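Local atomic coordinates of phospholipase C-beta (PLC-beta) (Sepia officinalis, PDB entry 3QR0), a protein that belongs to the beta class of phospholipases C and combines a PH domain, EF-hand-like modules, a TIM-barrel domain holding a calcium ion and a C2 domain in one chain. Residues 29-34 / 80-85; 146-151 / 749-754; 153-158 / 758-763. All coordinates share one frame; numbering follows the deposited sequence.

Contact 1. Residues 29-34 / 80-85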
loop_
_atom_site.group_PDB
_atom_site.type_symbol
_atom_site.label_atom_id
_atom_site.label_comp_id
_atom_site.label_asym_id
_atom_site.label_seq_id
_atom_site.Cartn_x
_atom_site.Cartn_y
_atom_site.Cartn_z
ATOM N N LEU A 29 -16.328 -22.090 17.654
ATOM C CA LEU A 29 -15.949 -21.827 19.035
ATOM C C LEU A 29 -14.855 -20.771 19.012
ATOM O O LEU A 29 -13.868 -20.914 18.295
ATOM C CB LEU A 29 -15.456 -23.087 19.748
ATOM C CG LEU A 29 -16.512 -24.129 20.119
ATOM C CD1 LEU A 29 -15.878 -25.256 20.945
ATOM C CD2 LEU A 29 -17.691 -23.522 20.880
ATOM N N LYS A 30 -15.053 -19.705 19.781
ATOM C CA LYS A 30 -14.084 -18.614 19.870
ATOM C C LYS A 30 -13.359 -18.689 21.208
ATOM O O LYS A 30 -13.987 -18.889 22.240
ATOM C CB LYS A 30 -14.808 -17.274 19.740
ATOM C CG LYS A 30 -13.907 -16.060 19.760
ATOM C CD LYS A 30 -14.721 -14.780 19.675
ATOM C CE LYS A 30 -13.827 -13.585 19.373
ATOM N NZ LYS A 30 -12.838 -13.358 20.459
ATOM N N TRP A 31 -12.038 -18.521 21.184
ATOM C CA TRP A 31 -11.234 -18.525 22.408
ATOM C C TRP A 31 -10.136 -17.462 22.337
ATOM O O TRP A 31 -9.835 -16.942 21.262
ATOM C CB TRP A 31 -10.629 -19.911 22.647
ATOM C CG TRP A 31 -9.707 -20.363 21.557
ATOM C CD1 TRP A 31 -10.061 -20.933 20.366
ATOM C CD2 TRP A 31 -8.277 -20.283 21.554
ATOM N NE1 TRP A 31 -8.941 -21.203 19.622
ATOM C CE2 TRP A 31 -7.832 -20.818 20.329
ATOM C CE3 TRP A 31 -7.329 -19.797 22.465
ATOM C CZ2 TRP A 31 -6.481 -20.886 19.989
ATOM C CZ3 TRP A 31 -5.986 -19.867 22.130
ATOM C CH2 TRP A 31 -5.573 -20.411 20.901
ATOM N N GLU A 32 -9.556 -17.146 23.491
ATOM C CA GLU A 32 -8.509 -16.128 23.602
ATOM C C GLU A 32 -7.291 -16.679 24.321
ATOM O O GLU A 32 -7.421 -17.498 25.223
ATOM C CB GLU A 32 -9.018 -14.935 24.407
ATOM C CG GLU A 32 -10.087 -14.116 23.726
ATOM C CD GLU A 32 -10.542 -12.949 24.587
ATOM O OE1 GLU A 32 -9.743 -12.473 25.427
ATOM O OE2 GLU A 32 -11.698 -12.504 24.419
ATOM N N GLU A 33 -6.109 -16.211 23.931
ATOM C CA GLU A 33 -4.885 -16.498 24.679
ATOM C C GLU A 33 -4.958 -15.847 26.054
ATOM O O GLU A 33 -5.420 -14.708 26.182
ATOM C CB GLU A 33 -3.653 -15.964 23.946
ATOM C CG GLU A 33 -3.214 -16.784 22.756
ATOM C CD GLU A 33 -2.026 -16.168 22.038
ATOM O OE1 GLU A 33 -2.046 -14.945 21.780
ATOM O OE2 GLU A 33 -1.071 -16.906 21.715
ATOM N N GLY A 34 -4.506 -16.569 27.075
ATOM C CA GLY A 34 -4.487 -16.053 28.445
ATOM C C GLY A 34 -5.777 -16.236 29.230
ATOM O O GLY A 34 -5.916 -15.680 30.313
ATOM N N LYS A 80 -3.132 -21.398 14.647
ATOM C CA LYS A 80 -2.577 -21.627 15.981
ATOM C C LYS A 80 -3.615 -22.354 16.833
ATOM O O LYS A 80 -4.630 -21.766 17.195
ATOM C CB LYS A 80 -2.194 -20.296 16.639
ATOM C CG LYS A 80 -1.644 -20.445 18.058
ATOM C CD LYS A 80 -0.950 -19.177 18.542
ATOM C CE LYS A 80 -0.306 -19.399 19.912
ATOM N NZ LYS A 80 0.577 -18.264 20.301
ATOM N N PRO A 81 -3.373 -23.637 17.150
ATOM C CA PRO A 81 -4.362 -24.361 17.942
ATOM C C PRO A 81 -4.260 -24.003 19.428
ATOM O O PRO A 81 -3.194 -23.580 19.884
ATOM C CB PRO A 81 -3.988 -25.822 17.705
ATOM C CG PRO A 81 -2.517 -25.799 17.470
ATOM C CD PRO A 81 -2.184 -24.461 16.864
ATOM N N PRO A 82 -5.362 -24.156 20.180
ATOM C CA PRO A 82 -5.310 -23.848 21.606
ATOM C C PRO A 82 -4.444 -24.844 22.380
ATOM O O PRO A 82 -4.350 -26.009 22.000
ATOM C CB PRO A 82 -6.777 -23.941 22.039
ATOM C CG PRO A 82 -7.407 -24.853 21.064
ATOM C CD PRO A 82 -6.694 -24.634 19.766
ATOM N N LYS A 83 -3.797 -24.362 23.438
ATOM C CA LYS A 83 -2.979 -25.198 24.315
ATOM C C LYS A 83 -3.666 -25.452 25.657
ATOM O O LYS A 83 -3.342 -26.413 26.343
ATOM C CB LYS A 83 -1.615 -24.548 24.545
ATOM C CG LYS A 83 -0.774 -24.418 23.279
ATOM C CD LYS A 83 0.659 -23.967 23.584
ATOM C CE LYS A 83 0.748 -22.472 23.888
ATOM N NZ LYS A 83 1.952 -22.144 24.721
ATOM N N ASP A 84 -4.610 -24.589 26.027
ATOM C CA ASP A 84 -5.379 -24.765 27.254
ATOM C C ASP A 84 -6.198 -26.061 27.192
ATOM O O ASP A 84 -6.876 -26.329 26.198
ATOM C CB ASP A 84 -6.291 -23.556 27.473
ATOM C CG ASP A 84 -7.183 -23.707 28.685
ATOM O OD1 ASP A 84 -6.813 -23.195 29.767
ATOM O OD2 ASP A 84 -8.253 -24.346 28.562
ATOM N N LYS A 85 -6.122 -26.855 28.257
ATOM C CA LYS A 85 -6.772 -28.168 28.317
ATOM C C LYS A 85 -8.271 -28.104 28.030
ATOM O O LYS A 85 -8.783 -28.877 27.223
ATOM C CB LYS A 85 -6.549 -28.814 29.693
ATOM C CG LYS A 85 -7.093 -30.235 29.809
ATOM C CD LYS A 85 -6.784 -30.853 31.163
ATOM C CE LYS A 85 -7.233 -32.307 31.236
ATOM N NZ LYS A 85 -6.812 -32.955 32.512
#
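Trp31, in the PH domain, meets the loop 80-85 mainly through its six-membered ring, and Pro82 is the partner that lies over one face. Its CB stands 3.7 Å from the centroid of that ring and only 12° off the normal, a CH-pi contact. Pro82 CA adds to it above the far rim, 3.5 Å from Trp31 CH2. At the edge of the indole, near its plane, the carbonyl oxygen of Lys80 approaches to 3.5 Å from CZ2, so the ring is met both from above and from its border. The indole reaches this loop because CG sits between the backbone N and the carbonyl carbon (chi1 61°).

Two residues on, Glu33 supplies the charged part. Its extended chain crosses that of Lys80 at about a right angle, and OE2 forms a salt bridge of 2.6 Å with Lys80 NZ, the ammonium lying nearly on the C-O line. Both partners of this ion pair are exposed, beside the aromatic contact.

In the wider fold Trp31 also stacks on His121 of strand 118-124, the sheet neighbour of strand 26-31. Asp84 is the N-cap of helix 85-93, bonding the backbone N of Ile87. The proline loop thus leads into that helix, whose Ile87 packs on Trp31 of the PH sheet and on Pro82.

Contact 2. Residues 146-151 / 749-754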
loop_
_atom_site.group_PDB
_atom_site.type_symbol
_atom_site.label_atom_id
_atom_site.label_comp_id
_atom_site.label_asym_id
_atom_site.label_seq_id
_atom_site.Cartn_x
_atom_site.Cartn_y
_atom_site.Cartn_z
ATOM N N SER A 146 -12.491 -3.021 -3.401
ATOM C CA SER A 146 -13.005 -2.649 -2.081
ATOM C C SER A 146 -12.077 -1.652 -1.390
ATOM O O SER A 146 -12.530 -0.656 -0.823
ATOM C CB SER A 146 -13.175 -3.892 -1.203
ATOM O OG SER A 146 -13.646 -3.544 0.086
ATOM N N LEU A 147 -10.778 -1.924 -1.458
ATOM C CA LEU A 147 -9.761 -1.052 -0.880
ATOM C C LEU A 147 -9.660 0.329 -1.547
ATOM O O LEU A 147 -9.147 1.266 -0.936
ATOM C CB LEU A 147 -8.395 -1.742 -0.938
ATOM C CG LEU A 147 -8.245 -2.962 -0.027
ATOM C CD1 LEU A 147 -6.910 -3.659 -0.306
ATOM C CD2 LEU A 147 -8.372 -2.565 1.444
ATOM N N ASN A 148 -10.146 0.447 -2.781
ATOM C CA ASN A 148 -10.076 1.698 -3.542
ATOM C C ASN A 148 -11.410 2.395 -3.795
ATOM O O ASN A 148 -11.480 3.312 -4.619
ATOM C CB ASN A 148 -9.395 1.431 -4.883
ATOM C CG ASN A 148 -7.907 1.307 -4.747
ATOM O OD1 ASN A 148 -7.195 2.281 -4.924
ATOM N ND2 ASN A 148 -7.427 0.119 -4.395
ATOM N N LYS A 149 -12.461 2.002 -3.081
ATOM C CA LYS A 149 -13.778 2.557 -3.366
ATOM C C LYS A 149 -13.869 4.044 -3.011
ATOM O O LYS A 149 -13.166 4.537 -2.121
ATOM C CB LYS A 149 -14.897 1.746 -2.699
ATOM C CG LYS A 149 -14.913 1.750 -1.196
ATOM C CD LYS A 149 -15.853 0.658 -0.683
ATOM C CE LYS A 149 -15.663 0.383 0.786
ATOM N NZ LYS A 149 -14.263 -0.014 1.110
ATOM N N ASN A 150 -14.732 4.748 -3.738
ATOM C CA ASN A 150 -14.910 6.183 -3.568
ATOM C C ASN A 150 -15.802 6.415 -2.347
ATOM O O ASN A 150 -16.259 5.455 -1.723
ATOM C CB ASN A 150 -15.511 6.791 -4.851
ATOM C CG ASN A 150 -15.235 8.286 -4.994
ATOM O OD1 ASN A 150 -14.667 8.913 -4.100
ATOM N ND2 ASN A 150 -15.653 8.864 -6.121
ATOM N N GLN A 151 -16.051 7.675 -2.006
ATOM C CA GLN A 151 -16.787 8.004 -0.785
ATOM C C GLN A 151 -18.210 7.438 -0.720
ATOM O O GLN A 151 -18.653 7.036 0.361
ATOM C CB GLN A 151 -16.820 9.515 -0.561
ATOM C CG GLN A 151 -17.188 9.902 0.861
ATOM C CD GLN A 151 -17.183 11.398 1.069
ATOM O OE1 GLN A 151 -18.223 12.002 1.353
ATOM N NE2 GLN A 151 -16.014 12.013 0.919
ATOM N N PRO A 749 -10.448 9.468 -0.900
ATOM C CA PRO A 749 -10.474 8.707 0.348
ATOM C C PRO A 749 -9.073 8.551 0.924
ATOM O O PRO A 749 -8.132 8.209 0.200
ATOM C CB PRO A 749 -11.059 7.354 -0.071
ATOM C CG PRO A 749 -11.897 7.679 -1.276
ATOM C CD PRO A 749 -11.153 8.765 -1.989
ATOM N N LEU A 750 -8.938 8.830 2.212
ATOM C CA LEU A 750 -7.637 8.813 2.866
ATOM C C LEU A 750 -7.228 7.421 3.346
ATOM O O LEU A 750 -8.069 6.574 3.658
ATOM C CB LEU A 750 -7.633 9.785 4.041
ATOM C CG LEU A 750 -7.836 11.251 3.674
ATOM C CD1 LEU A 750 -7.965 12.102 4.946
ATOM C CD2 LEU A 750 -6.685 11.753 2.805
ATOM N N ARG A 751 -5.917 7.216 3.405
ATOM C CA ARG A 751 -5.301 5.971 3.833
ATOM C C ARG A 751 -4.449 6.209 5.068
ATOM O O ARG A 751 -3.965 7.331 5.298
ATOM C CB ARG A 751 -4.399 5.439 2.721
ATOM C CG ARG A 751 -5.102 5.265 1.394
ATOM C CD ARG A 751 -5.986 4.052 1.429
ATOM N NE ARG A 751 -6.741 3.868 0.192
ATOM C CZ ARG A 751 -6.224 3.467 -0.968
ATOM N NH1 ARG A 751 -4.925 3.220 -1.097
ATOM N NH2 ARG A 751 -7.019 3.319 -2.018
ATOM N N ASN A 752 -4.272 5.166 5.875
ATOM C CA ASN A 752 -3.335 5.242 6.988
ATOM C C ASN A 752 -1.915 4.982 6.475
ATOM O O ASN A 752 -1.702 4.886 5.264
ATOM C CB ASN A 752 -3.747 4.332 8.163
ATOM C CG ASN A 752 -3.747 2.852 7.826
ATOM O OD1 ASN A 752 -3.081 2.394 6.897
ATOM N ND2 ASN A 752 -4.503 2.086 8.607
ATOM N N GLU A 753 -0.952 4.884 7.383
ATOM C CA GLU A 753 0.460 4.756 6.992
ATOM C C GLU A 753 0.749 3.458 6.253
ATOM O O GLU A 753 1.626 3.423 5.386
ATOM C CB GLU A 753 1.379 4.851 8.209
ATOM C CG GLU A 753 1.351 6.180 8.927
ATOM C CD GLU A 753 0.358 6.216 10.077
ATOM O OE1 GLU A 753 -0.658 5.478 10.035
ATOM O OE2 GLU A 753 0.597 6.993 11.023
ATOM N N SER A 754 0.007 2.398 6.580
ATOM C CA SER A 754 0.149 1.105 5.891
ATOM C C SER A 754 -0.637 1.051 4.576
ATOM O O SER A 754 -0.716 0.004 3.937
ATOM C CB SER A 754 -0.293 -0.048 6.801
ATOM O OG SER A 754 -1.696 -0.048 7.000
HETATM O O HOH W 1 -9.388 4.101 0.456
#
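Arg751, at the end of an edge strand of the C2 domain, reaches across to Asn148 in the short connection between helices 144-147 and 151-165, a worked case of a domain interface in which an arginine and a proline share the contact. Its NH2 gives a weak hydrogen bond to Asn148 OD1 (3.1 Å, 143°), with the oxygen at the guanidinium edge and the two flat groups 88° apart. The carbonyl oxygen of Leu147 lies 3.1 Å from the same NH2. A water bridges Arg751 and Leu147, accepting from Arg751 NE at 2.7 Å and donating to Leu147 O at 3.2 Å. Alongside, Pro749 sets CG against the carbonyl oxygen of Lys149 at 3.5 Å.

The second shell fixes these groups. A bend at chi2 (-75°) turns the arginine, and Glu615 clamps both sides: OE1 pairs with Arg751 NH1, while OE2 accepts from Asn148 ND2, which also bonds Leu144 O. Lys149 folds back so that NZ donates to Ser146 O at 2.7 Å, and forms a salt bridge with Glu154. At the next helix start, Gln151 N donates to Asn150 OD1 over 2.8 Å, arriving above the amide plane rather than on a lone pair.

Contact 3. Residues 153-158 / 758-763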
loop_
_atom_site.group_PDB
_atom_site.type_symbol
_atom_site.label_atom_id
_atom_site.label_comp_id
_atom_site.label_asym_id
_atom_site.label_seq_id
_atom_site.Cartn_x
_atom_site.Cartn_y
_atom_site.Cartn_z
ATOM N N GLY A 153 -19.187 4.615 -1.990
ATOM C CA GLY A 153 -18.945 3.231 -1.590
ATOM C C GLY A 153 -18.700 3.079 -0.097
ATOM O O GLY A 153 -19.138 2.096 0.510
ATOM N N GLU A 154 -17.999 4.041 0.501
ATOM C CA GLU A 154 -17.773 4.027 1.947
ATOM C C GLU A 154 -19.049 4.346 2.718
ATOM O O GLU A 154 -19.238 3.864 3.835
ATOM C CB GLU A 154 -16.659 4.994 2.352
ATOM C CG GLU A 154 -15.260 4.531 1.959
ATOM C CD GLU A 154 -14.769 3.309 2.749
ATOM O OE1 GLU A 154 -15.413 2.899 3.742
ATOM O OE2 GLU A 154 -13.727 2.748 2.357
ATOM N N TRP A 155 -19.911 5.162 2.118
ATOM C CA TRP A 155 -21.208 5.471 2.698
ATOM C C TRP A 155 -22.076 4.211 2.674
ATOM O O TRP A 155 -22.786 3.930 3.638
ATOM C CB TRP A 155 -21.873 6.610 1.929
ATOM C CG TRP A 155 -22.986 7.281 2.665
ATOM C CD1 TRP A 155 -24.289 7.371 2.272
ATOM C CD2 TRP A 155 -22.894 7.965 3.917
ATOM N NE1 TRP A 155 -25.018 8.068 3.206
ATOM C CE2 TRP A 155 -24.186 8.443 4.227
ATOM C CE3 TRP A 155 -21.848 8.214 4.812
ATOM C CZ2 TRP A 155 -24.462 9.160 5.391
ATOM C CZ3 TRP A 155 -22.119 8.933 5.970
ATOM C CH2 TRP A 155 -23.421 9.397 6.246
ATOM N N GLU A 156 -21.998 3.459 1.578
ATOM C CA GLU A 156 -22.704 2.185 1.452
ATOM C C GLU A 156 -22.182 1.130 2.445
ATOM O O GLU A 156 -22.959 0.343 2.977
ATOM C CB GLU A 156 -22.610 1.660 0.014
ATOM C CG GLU A 156 -23.507 0.464 -0.270
ATOM C CD GLU A 156 -23.299 -0.117 -1.660
ATOM O OE1 GLU A 156 -22.137 -0.220 -2.111
ATOM O OE2 GLU A 156 -24.301 -0.491 -2.297
ATOM N N LYS A 157 -20.875 1.117 2.686
ATOM C CA LYS A 157 -20.280 0.263 3.724
ATOM C C LYS A 157 -20.893 0.539 5.101
ATOM O O LYS A 157 -21.280 -0.391 5.819
ATOM C CB LYS A 157 -18.765 0.464 3.778
ATOM C CG LYS A 157 -18.070 -0.279 4.905
ATOM C CD LYS A 157 -16.573 -0.401 4.652
ATOM C CE LYS A 157 -15.848 -0.942 5.877
ATOM N NZ LYS A 157 -14.404 -1.203 5.600
ATOM N N LEU A 158 -20.984 1.818 5.456
ATOM C CA LEU A 158 -21.645 2.234 6.688
ATOM C C LEU A 158 -23.109 1.790 6.692
ATOM O O LEU A 158 -23.619 1.326 7.720
ATOM C CB LEU A 158 -21.554 3.757 6.861
ATOM C CG LEU A 158 -22.259 4.377 8.067
ATOM C CD1 LEU A 158 -21.722 3.790 9.368
ATOM C CD2 LEU A 158 -22.106 5.888 8.055
ATOM N N LEU A 758 -8.876 4.577 5.791
ATOM C CA LEU A 758 -9.483 5.103 7.008
ATOM C C LEU A 758 -10.986 4.837 7.019
ATOM O O LEU A 758 -11.584 4.730 8.083
ATOM C CB LEU A 758 -9.243 6.615 7.135
ATOM C CG LEU A 758 -7.991 7.062 7.881
ATOM C CD1 LEU A 758 -6.759 6.620 7.144
ATOM C CD2 LEU A 758 -8.005 8.577 8.074
ATOM N N GLY A 759 -11.588 4.767 5.834
ATOM C CA GLY A 759 -13.035 4.627 5.689
ATOM C C GLY A 759 -13.622 5.870 5.039
ATOM O O GLY A 759 -13.229 6.252 3.933
ATOM N N LEU A 760 -14.548 6.516 5.739
ATOM C CA LEU A 760 -15.222 7.708 5.216
ATOM C C LEU A 760 -14.308 8.927 5.073
ATOM O O LEU A 760 -14.603 9.820 4.276
ATOM C CB LEU A 760 -16.417 8.069 6.107
ATOM C CG LEU A 760 -17.642 7.161 5.982
ATOM C CD1 LEU A 760 -18.622 7.423 7.117
ATOM C CD2 LEU A 760 -18.304 7.380 4.644
ATOM N N ALA A 761 -13.212 8.971 5.835
ATOM C CA ALA A 761 -12.313 10.129 5.820
ATOM C C ALA A 761 -11.817 10.398 4.407
ATOM O O ALA A 761 -11.204 9.529 3.783
ATOM C CB ALA A 761 -11.129 9.925 6.778
ATOM N N SER A 762 -12.104 11.598 3.906
ATOM C CA SER A 762 -11.800 11.966 2.528
ATOM C C SER A 762 -11.457 13.446 2.410
ATOM O O SER A 762 -11.914 14.261 3.206
ATOM C CB SER A 762 -12.999 11.687 1.618
ATOM O OG SER A 762 -13.467 10.353 1.751
ATOM N N VAL A 763 -10.643 13.768 1.413
ATOM C CA VAL A 763 -10.420 15.150 0.997
ATOM C C VAL A 763 -11.109 15.334 -0.350
ATOM O O VAL A 763 -11.066 14.440 -1.199
ATOM C CB VAL A 763 -8.914 15.477 0.892
ATOM C CG1 VAL A 763 -8.682 16.801 0.153
ATOM C CG2 VAL A 763 -8.292 15.542 2.284
#
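The first turns of helix 151-165, at the start of the EF-hand-like region, pack Glu154, Trp155 and Leu158 against a corner of the C2 domain, where Gly759 and Leu760 lead the chain into strand 761-771. At this turn of the chain the main apolar contact is made by Leu760. Both of its methyls touch Trp155. CD2 comes closest, at the edge of the indole and near the ring plane, 3.6 Å from CE3, and also rests 3.7 Å from Glu154 CB. CD1 lies 4.0 Å from Trp155 CZ3 and goes on to the next helical turn, where it meets Leu158 CD2 at 3.9 Å, the two leucine side chains crossing at about a right angle.

Glu154 packs on the corner with its chain rather than with its charge. The bend at chi2 (-69°) folds it over Gly759, bringing CG to 3.3 Å from Gly759 O and OE1 to 3.5 Å from Gly759 CA. Its charge is answered elsewhere, since OE2 forms a salt bridge with Lys149. The corner itself uses a positive phi (114°) at Gly759, where a beta carbon would press on the preceding carbonyl oxygen.

Trp155 is also held by helix 215-225: the indole stacks on Phe218, meets Tyr222 edge-to-face, and sends NE1 to Phe218 O. Leu158 touches Phe218 too and reaches Cys180 and Leu181 of helix 174-181, while Leu760 also meets Phe661 of the C2 domain. The apolar core of the helical module thus runs on into the C2 corner. Just beyond it, Ser762 OG donates to Leu760 O at 2.8 Å, lying 50° out of the carbonyl plane.

Contacts 2 and 3 form one continuous interface, their centres 8 Å apart, and on both sides their partners are chain neighbours. On the C2 side strands 746-751 and 761-771 are adjacent: Leu750 N lies 2.8 Å from Ala761 O, and Leu750 O lies 3.0 Å from Leu758 N, both probable hydrogen bonds. On the helical side, helices 144-147 and 151-165 follow each other in the chain. Contact 1 is separate, internal to the PH domain, with its centre 33 Å from that of contact 2 and 35 Å from that of contact 3. The calcium ion is bound by Asn339, Glu368, Asp370 and Glu417, none of which belongs to these contacts.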